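Local coordinates for protein probable LacI-family transcriptional regulator (Corynebacterium glutamicum ATCC 13032, PDB 3BIL) that probably acts as a DNA-binding transcriptional regulator of the LacI family, with a core domain related to periplasmic binding proteins, at residues A82-V85 and T86-S90; E201-E204 and D205-A209; A208-N212 and S213-E217. All blocks are in the same frame, centred on the assembly; numbering follows the deposited sequence.

Contact 1 of 3, residues A82-V85 and T86-S90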
# COMPACT_ATOMS: atom_id res chain seq x y z
N ALA A 82 1.33 5.38 -3.31
CA ALA A 82 2.60 4.94 -2.70
C ALA A 82 3.56 4.47 -3.82
O ALA A 82 4.77 4.69 -3.76
CB ALA A 82 2.37 3.85 -1.67
N ALA A 83 3.00 3.84 -4.85
CA ALA A 83 3.78 3.52 -6.05
C ALA A 83 4.31 4.78 -6.71
O ALA A 83 5.47 4.86 -7.02
CB ALA A 83 2.95 2.67 -7.04
N MET A 84 3.46 5.78 -6.90
CA MET A 84 3.87 7.01 -7.53
C MET A 84 5.05 7.67 -6.79
O MET A 84 5.98 8.16 -7.43
CB MET A 84 2.71 7.97 -7.65
CG MET A 84 3.01 9.19 -8.55
SD MET A 84 1.66 10.32 -8.30
CE MET A 84 0.48 9.58 -9.43
N VAL A 85 5.02 7.71 -5.46
CA VAL A 85 6.09 8.38 -4.71
C VAL A 85 7.36 7.55 -4.68
O VAL A 85 8.45 8.09 -4.74
CB VAL A 85 5.68 8.89 -3.30
CG1 VAL A 85 4.43 9.77 -3.39
CG2 VAL A 85 5.47 7.73 -2.32
N THR A 86 7.24 6.23 -4.60
CA THR A 86 8.41 5.39 -4.71
C THR A 86 9.10 5.71 -6.05
O THR A 86 10.29 5.95 -6.08
CB THR A 86 8.03 3.90 -4.67
OG1 THR A 86 7.28 3.65 -3.48
CG2 THR A 86 9.25 3.00 -4.67
N GLU A 87 8.34 5.75 -7.14
CA GLU A 87 8.94 6.07 -8.46
C GLU A 87 9.38 7.50 -8.70
O GLU A 87 10.30 7.73 -9.49
CB GLU A 87 8.08 5.58 -9.63
CG GLU A 87 8.73 4.39 -10.38
CD GLU A 87 8.62 3.03 -9.62
OE1 GLU A 87 7.90 2.13 -10.12
OE2 GLU A 87 9.26 2.86 -8.55
N ILE A 88 8.73 8.46 -8.05
CA ILE A 88 9.13 9.86 -8.11
C ILE A 88 10.42 10.02 -7.32
O ILE A 88 11.27 10.82 -7.70
CB ILE A 88 8.07 10.80 -7.48
CG1 ILE A 88 6.91 11.01 -8.44
CG2 ILE A 88 8.67 12.15 -7.16
CD1 ILE A 88 5.69 11.63 -7.77
N GLN A 89 10.57 9.27 -6.23
CA GLN A 89 11.77 9.36 -5.42
C GLN A 89 12.98 8.78 -6.13
O GLN A 89 14.08 9.34 -6.06
CB GLN A 89 11.61 8.68 -4.07
CG GLN A 89 12.90 8.68 -3.31
CD GLN A 89 12.78 8.13 -1.92
OE1 GLN A 89 12.09 8.68 -1.07
NE2 GLN A 89 13.49 7.03 -1.68
N SER A 90 12.77 7.65 -6.81
CA SER A 90 13.83 6.93 -7.49
C SER A 90 14.38 7.71 -8.71
O SER A 90 15.61 7.85 -8.88
CB SER A 90 13.32 5.54 -7.87
OG SER A 90 13.86 5.09 -9.09
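The carbonyl oxygen of Ala82 takes two hydrogen bonds from Thr86. The backbone N of Thr86 reaches Ala82 O at 3.0 Å, and the hydroxyl OG1 of Thr86 donates to the same Ala82 O at 2.7 Å, the two donors coming from opposite faces of the carbonyl plane. With chi1 at -55°, OG1 stands anti to the carbonyl carbon, which puts its proton on a carbonyl of the preceding turn. One residue on, the bond from Glu87 N to Ala83 O (3.0 Å) is nearly straight at 171°. Ile88 N to Met84 O and Gln89 N to Val85 O, each 2.8 Å, continue the alpha-helical pattern. These turns belong to helix 79-94, the crossover of the beta-alpha-beta unit that links strands 69-73 and 99-103 in the periplasmic-binding-protein-like core. On the buried flank Met84 and Ile88 lie side by side and point the same way, with Met84 CG 3.7 Å from Ile88 CD1; Ile88 CG1 also packs on Met84 O at 3.2 Å. Both residues meet helix 296-308, at Val296 and Ala300 respectively. Val85 and Thr86 pack on Leu76 and Ile77 of the second subunit, and Gln89 NE2 hydrogen-bonds to Asn103 O of that subunit.

Contact 2 of 3, residues E201-E204 and D205-A209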
# COMPACT_ATOMS: atom_id res chain seq x y z
N GLU A 201 -13.76 13.11 -15.09
CA GLU A 201 -13.12 12.62 -16.31
C GLU A 201 -13.54 11.17 -16.66
O GLU A 201 -14.01 10.90 -17.76
CB GLU A 201 -11.62 12.72 -16.17
CG GLU A 201 -10.93 13.72 -17.07
CD GLU A 201 -10.13 13.06 -18.19
OE1 GLU A 201 -8.89 13.21 -18.20
OE2 GLU A 201 -10.76 12.38 -19.05
N ARG A 202 -13.39 10.26 -15.70
CA ARG A 202 -13.60 8.84 -15.92
C ARG A 202 -15.05 8.49 -16.00
O ARG A 202 -15.41 7.47 -16.62
CB ARG A 202 -12.95 8.02 -14.80
CG ARG A 202 -11.46 8.31 -14.65
CD ARG A 202 -10.83 7.39 -13.67
NE ARG A 202 -9.46 7.80 -13.46
CZ ARG A 202 -8.73 7.37 -12.44
NH1 ARG A 202 -9.27 6.56 -11.55
NH2 ARG A 202 -7.47 7.77 -12.30
N LEU A 203 -15.91 9.27 -15.34
CA LEU A 203 -17.34 9.00 -15.48
C LEU A 203 -17.87 9.56 -16.82
O LEU A 203 -18.67 8.88 -17.49
CB LEU A 203 -18.13 9.44 -14.25
CG LEU A 203 -19.64 9.59 -14.43
CD1 LEU A 203 -20.38 8.24 -14.30
CD2 LEU A 203 -20.16 10.63 -13.42
N GLU A 204 -17.42 10.75 -17.25
CA GLU A 204 -17.69 11.19 -18.65
C GLU A 204 -17.33 10.06 -19.64
O GLU A 204 -18.20 9.61 -20.41
CB GLU A 204 -16.95 12.48 -19.07
CG GLU A 204 -17.10 13.73 -18.19
CD GLU A 204 -16.13 14.90 -18.59
OE1 GLU A 204 -15.95 15.85 -17.78
OE2 GLU A 204 -15.55 14.88 -19.72
N ASP A 205 -16.07 9.57 -19.57
CA ASP A 205 -15.53 8.56 -20.51
C ASP A 205 -16.25 7.23 -20.50
O ASP A 205 -16.45 6.58 -21.52
CB ASP A 205 -14.05 8.34 -20.25
CG ASP A 205 -13.24 9.61 -20.44
OD1 ASP A 205 -12.12 9.70 -19.91
OD2 ASP A 205 -13.72 10.53 -21.13
N PHE A 206 -16.62 6.78 -19.33
CA PHE A 206 -17.39 5.58 -19.29
C PHE A 206 -18.77 5.84 -19.95
O PHE A 206 -19.32 4.93 -20.61
CB PHE A 206 -17.51 5.08 -17.83
CG PHE A 206 -18.64 4.12 -17.61
CD1 PHE A 206 -18.47 2.77 -17.83
CD2 PHE A 206 -19.91 4.60 -17.23
CE1 PHE A 206 -19.52 1.87 -17.63
CE2 PHE A 206 -20.98 3.73 -17.06
CZ PHE A 206 -20.78 2.35 -17.27
N LYS A 207 -19.33 7.04 -19.76
CA LYS A 207 -20.67 7.34 -20.35
C LYS A 207 -20.62 7.35 -21.89
O LYS A 207 -21.37 6.61 -22.56
CB LYS A 207 -21.30 8.62 -19.77
CG LYS A 207 -22.10 8.47 -18.43
CD LYS A 207 -22.10 9.81 -17.70
CE LYS A 207 -23.44 10.16 -17.00
NZ LYS A 207 -23.33 11.43 -16.10
N ALA A 208 -19.68 8.13 -22.44
CA ALA A 208 -19.41 8.15 -23.89
C ALA A 208 -19.06 6.78 -24.51
O ALA A 208 -19.62 6.42 -25.54
CB ALA A 208 -18.34 9.17 -24.21
N ALA A 209 -18.15 6.03 -23.88
CA ALA A 209 -17.85 4.66 -24.33
C ALA A 209 -19.08 3.78 -24.45
O ALA A 209 -19.18 2.98 -25.36
CB ALA A 209 -16.86 3.97 -23.41
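Glu201 and Asp205, one turn apart, bring two carboxylates together: Glu201 OE2 lies 3.1 Å from Asp205 OD1, with the planes of the two groups 85° apart. Asp205 CG sits anti to its own carbonyl carbon (chi1 -61°), which swings the carboxylate toward Glu201 and also puts OD1 3.1 Å from Glu201 O, another acceptor. Four backbone hydrogen bonds run along the same turns. Asp205 N donates to Glu201 O at 3.0 Å, and Ala208 N to Glu204 O at 2.9 Å; Phe206 N meets Arg202 O at 3.0 Å from above the carbonyl plane, and Lys207 N bonds to Leu203 O. Apolar contact between the segments is slight: the aliphatic chain of Lys207 slants across Leu203, its CD 4.1 Å from Leu203 CG. Helix 197-212 connects strands 187-190 and 219-221 as a beta-alpha-beta crossover, and its inner side packs through Phe206, which stacks on Tyr189 and touches Ile172 of helix 169-181. Arg202 NH1 hydrogen-bonds to Gly248 O. The close acceptors around Asp205 OD1 would disfavour two full negative charges, so the two carboxylates may share a proton, or the pKa of one may be raised.

Contact 3 of 3, residues A208-N212 and S213-E217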
# COMPACT_ATOMS: atom_id res chain seq x y z
N ALA A 208 -19.68 8.13 -22.44
CA ALA A 208 -19.41 8.15 -23.89
C ALA A 208 -19.06 6.78 -24.51
O ALA A 208 -19.62 6.42 -25.54
CB ALA A 208 -18.34 9.17 -24.21
N ALA A 209 -18.15 6.03 -23.88
CA ALA A 209 -17.85 4.66 -24.33
C ALA A 209 -19.08 3.78 -24.45
O ALA A 209 -19.18 2.98 -25.36
CB ALA A 209 -16.86 3.97 -23.41
N CYS A 210 -20.00 3.88 -23.49
CA CYS A 210 -21.23 3.10 -23.55
C CYS A 210 -22.07 3.49 -24.77
O CYS A 210 -22.63 2.62 -25.46
CB CYS A 210 -22.01 3.31 -22.26
SG CYS A 210 -21.33 2.40 -20.85
N ALA A 211 -22.17 4.79 -25.02
CA ALA A 211 -22.86 5.29 -26.20
C ALA A 211 -22.07 4.82 -27.40
O ALA A 211 -22.62 4.18 -28.30
CB ALA A 211 -22.96 6.83 -26.17
N ASN A 212 -20.76 5.09 -27.42
CA ASN A 212 -20.02 4.76 -28.62
C ASN A 212 -20.05 3.28 -28.94
O ASN A 212 -19.95 2.91 -30.11
CB ASN A 212 -18.59 5.26 -28.61
CG ASN A 212 -17.85 4.83 -29.88
OD1 ASN A 212 -17.82 5.58 -30.86
ND2 ASN A 212 -17.31 3.59 -29.90
N SER A 213 -20.14 2.44 -27.91
CA SER A 213 -20.22 1.00 -28.08
C SER A 213 -21.65 0.58 -28.34
O SER A 213 -21.93 -0.61 -28.52
CB SER A 213 -19.70 0.30 -26.83
OG SER A 213 -18.29 0.23 -26.78
N LYS A 214 -22.57 1.57 -28.29
CA LYS A 214 -24.04 1.37 -28.43
C LYS A 214 -24.60 0.26 -27.55
O LYS A 214 -25.19 -0.70 -28.07
CB LYS A 214 -24.45 1.08 -29.90
CG LYS A 214 -23.80 1.97 -30.99
CD LYS A 214 -22.73 1.22 -31.76
CE LYS A 214 -23.34 0.31 -32.86
NZ LYS A 214 -22.63 -1.01 -32.94
N ILE A 215 -24.40 0.37 -26.24
CA ILE A 215 -25.05 -0.54 -25.28
C ILE A 215 -26.09 0.17 -24.44
O ILE A 215 -26.78 -0.46 -23.62
CB ILE A 215 -24.03 -1.34 -24.38
CG1 ILE A 215 -22.98 -0.39 -23.80
CG2 ILE A 215 -23.42 -2.44 -25.20
CD1 ILE A 215 -22.30 -0.89 -22.56
N GLY A 216 -26.22 1.48 -24.64
CA GLY A 216 -27.22 2.21 -23.89
C GLY A 216 -26.72 2.51 -22.50
O GLY A 216 -25.64 2.02 -22.09
N GLU A 217 -27.50 3.32 -21.77
CA GLU A 217 -27.12 3.86 -20.47
C GLU A 217 -26.98 2.73 -19.45
O GLU A 217 -27.77 1.79 -19.44
CB GLU A 217 -28.12 4.92 -20.01
CG GLU A 217 -27.99 6.23 -20.79
CD GLU A 217 -29.20 7.19 -20.62
OE1 GLU A 217 -28.97 8.39 -20.30
OE2 GLU A 217 -30.36 6.72 -20.81
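Ala209 O receives the backbone N of Ser213 at 2.8 Å, the last regular bond of helix 197-212 in this contact. Ser213 CB also comes within 3.1 Å of Ala209 O, while its hydroxyl OG is turned to Glu177 OE2 on helix 169-181, to which it is hydrogen-bonded. Cys210 contributes both backbone and side chain. Its carbonyl O accepts from Ile215 N at 3.0 Å, nearly straight at 172°, five residues along the chain. Cys210 SG also touches Ile215 CD1 at 3.8 Å. Ile215 CG1 stands between its backbone N and carbonyl carbon (chi1 47°), which folds this branch back to 3.5 Å from Cys210 O and brings CD1 to the sulfur. The isoleucine also meets Val176 and Ala180 of helix 169-181, and through it the loop packs on that helix. Ala211 O takes Lys214 N at 2.6 Å, the donor lying well above the carbonyl plane. Positive phi at Lys214 (49°), the six-to-one bond from Ile215 N to Cys210 O and the five-to-two bond from Lys214 N to Ala211 O make a Schellman motif, which ends the helix and sends the chain on to strand 219-221. Asn212, last residue of the helix, has its O 3.6 Å from Lys214 CD. Gly216 has a backbone shape in which a CB would press on the carbonyl O of Ile215. Backbone donors thus satisfy the terminal carbonyls of Ala209, Cys210 and Ala211, and the Cys210-Ile215 pair supplies the apolar contact that commonly accompanies a Schellman motif.

Overall arrangement
All three contacts lie in the periplasmic-binding-protein-like core, on two crossover helices and the loop after one of them. Contacts 2 and 3 share Ala208 and Ala209 on helix 197-212, with centres 10 Å apart, contact 3 taking its C-terminal end. Contact 1 sits on helix 79-94, across the chain's centre from both. Its centre is 28 Å from that of contact 2, although their nearest atoms come to about 9 Å, and 36 Å from that of contact 3. The two helices probably belong to different lobes of the fold, between which effectors bind in relatives. Of the three, contact 1 alone meets the second subunit; helix 169-181 flanks both others.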